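Local coordinates for penicillin-binding protein activator LpoB (Escherichia coli, PDB 4Q6Z) that probably regulates peptidoglycan synthesis, as the C-terminal domain of an outer-membrane lipoprotein that activates penicillin-binding protein 1B, at residues 97-102 / 116-121. Numbering follows the deposited sequence.
Sequences HYVLYS and QLMLVQ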
# COMPACT_ATOMS: atom_id res chain seq x y z
N HIS A 97 5.44 -7.19 8.11
CA HIS A 97 4.73 -6.94 9.35
C HIS A 97 3.39 -6.31 9.06
O HIS A 97 2.38 -6.68 9.66
CB HIS A 97 5.51 -6.00 10.26
CG HIS A 97 4.94 -5.90 11.65
ND1 HIS A 97 4.62 -7.00 12.41
CD2 HIS A 97 4.61 -4.82 12.39
CE1 HIS A 97 4.13 -6.61 13.57
NE2 HIS A 97 4.12 -5.28 13.59
N TYR A 98 3.41 -5.36 8.15
CA TYR A 98 2.20 -4.76 7.70
C TYR A 98 2.07 -5.04 6.23
O TYR A 98 3.05 -5.28 5.56
CB TYR A 98 2.29 -3.26 7.88
CG TYR A 98 2.44 -2.80 9.30
CD1 TYR A 98 1.47 -3.05 10.22
CD2 TYR A 98 3.55 -2.06 9.69
CE1 TYR A 98 1.59 -2.61 11.52
CE2 TYR A 98 3.67 -1.61 10.99
CZ TYR A 98 2.69 -1.89 11.90
OH TYR A 98 2.80 -1.47 13.19
N VAL A 99 0.84 -4.97 5.76
CA VAL A 99 0.54 -4.80 4.35
C VAL A 99 -0.16 -3.47 4.23
O VAL A 99 -1.07 -3.16 5.01
CB VAL A 99 -0.40 -5.91 3.84
CG1 VAL A 99 -0.71 -5.69 2.37
CG2 VAL A 99 0.19 -7.30 4.05
N LEU A 100 0.24 -2.68 3.25
CA LEU A 100 -0.41 -1.38 3.03
C LEU A 100 -1.29 -1.38 1.81
O LEU A 100 -0.80 -1.50 0.69
CB LEU A 100 0.61 -0.27 2.92
CG LEU A 100 -0.06 1.09 2.74
CD1 LEU A 100 -0.76 1.52 4.03
CD2 LEU A 100 0.98 2.10 2.31
N TYR A 101 -2.60 -1.25 2.02
CA TYR A 101 -3.54 -1.03 0.92
C TYR A 101 -3.75 0.40 0.64
O TYR A 101 -3.60 1.23 1.51
CB TYR A 101 -4.86 -1.65 1.24
CG TYR A 101 -4.72 -3.14 1.36
CD1 TYR A 101 -4.68 -3.93 0.22
CD2 TYR A 101 -4.59 -3.75 2.60
CE1 TYR A 101 -4.57 -5.30 0.31
CE2 TYR A 101 -4.49 -5.12 2.70
CZ TYR A 101 -4.48 -5.90 1.55
OH TYR A 101 -4.38 -7.28 1.62
N SER A 102 -4.11 0.67 -0.60
CA SER A 102 -4.44 2.00 -1.03
C SER A 102 -5.37 1.88 -2.20
O SER A 102 -5.31 0.94 -2.98
CB SER A 102 -3.19 2.76 -1.44
OG SER A 102 -2.12 1.87 -1.68
N GLN A 116 -5.24 1.82 3.88
CA GLN A 116 -5.39 1.02 5.10
C GLN A 116 -4.16 0.21 5.39
O GLN A 116 -3.68 -0.54 4.56
CB GLN A 116 -6.52 0.04 4.98
CG GLN A 116 -7.86 0.65 4.71
CD GLN A 116 -8.55 -0.12 3.63
OE1 GLN A 116 -9.36 -1.01 3.90
NE2 GLN A 116 -8.21 0.19 2.37
N LEU A 117 -3.68 0.35 6.61
CA LEU A 117 -2.54 -0.41 7.05
C LEU A 117 -3.02 -1.62 7.83
O LEU A 117 -3.51 -1.49 8.95
CB LEU A 117 -1.64 0.47 7.93
CG LEU A 117 -0.33 -0.14 8.39
CD1 LEU A 117 0.64 -0.26 7.25
CD2 LEU A 117 0.25 0.72 9.50
N MET A 118 -2.88 -2.80 7.23
CA MET A 118 -3.27 -4.04 7.90
C MET A 118 -2.11 -4.66 8.64
O MET A 118 -0.98 -4.66 8.14
CB MET A 118 -3.80 -5.05 6.91
CG MET A 118 -4.16 -6.35 7.56
SD MET A 118 -4.88 -7.48 6.38
CE MET A 118 -3.47 -7.86 5.34
N LEU A 119 -2.39 -5.19 9.82
CA LEU A 119 -1.39 -5.92 10.58
C LEU A 119 -1.42 -7.37 10.19
O LEU A 119 -2.40 -8.07 10.43
CB LEU A 119 -1.62 -5.77 12.08
CG LEU A 119 -0.71 -6.50 13.06
CD1 LEU A 119 0.75 -6.25 12.79
CD2 LEU A 119 -1.04 -6.04 14.47
N VAL A 120 -0.33 -7.83 9.60
CA VAL A 120 -0.27 -9.15 8.99
C VAL A 120 -0.64 -10.23 9.99
O VAL A 120 -1.41 -11.14 9.68
CB VAL A 120 1.14 -9.43 8.47
CG1 VAL A 120 1.30 -10.89 8.07
CG2 VAL A 120 1.43 -8.52 7.28
N GLN A 121 -0.09 -10.15 11.19
CA GLN A 121 -0.31 -11.20 12.18
C GLN A 121 -1.77 -11.44 12.54
O GLN A 121 -2.13 -12.55 12.91
CB GLN A 121 0.45 -10.87 13.45
CG GLN A 121 0.51 -12.02 14.44
CD GLN A 121 1.58 -11.82 15.49
OE1 GLN A 121 2.69 -11.36 15.21
NE2 GLN A 121 1.24 -12.14 16.72
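The beta hairpin of strands 98-106 and 111-119, at the end away from its turn, brings Y98, V99, L100 and Y101 opposite L119, M118, L117 and Q116. An angle of 156° between the directions of segments 98-102 and 116-119 marks the pairing as antiparallel. V99 and M118 form a hydrogen-bonded pair, V99 N donating to M118 O at 3.0 Å and M118 N to V99 O at 2.9 Å. Y101 and Q116 form a second such pair, Y101 N donating to Q116 O at 2.8 Å and Q116 N to Y101 O in return. Beyond the last strand pair, V120 N still donates to H97 O (2.9 Å).

The Y98 ring lies between two neighbours. L117 CD2 sits over the centre of one face, 4.0 Å from the ring centroid in a CH-pi contact, and CD2 of the H97 imidazole covers the opposite face nearer the rim. M118 O lies at the edge of the Y98 ring, in its plane, 3.6 Å from Y98 CD1. The Y98 hydroxyl is hydrogen-bonded to T21 N. L119 CD1 rests over a face of the H97 imidazole, 3.8 Å from the centroid.

Within the mixed sheet of this LpoB-family domain, strand 98-106 also pairs in parallel with strand 25-35, and strand 111-119 is antiparallel to strand 124-132, so the contact lies in the sheet's interior. The sheet face bearing V99, M118 and Y101 is packed against helix 84-93, where M118 touches I88 and Y101 touches A87. M118 extends straight until chi3 bends its methyl CE (69°) to the edge of the Y101 ring, in the ring plane; M118 CE lies 3.9 Å from V99 CG2.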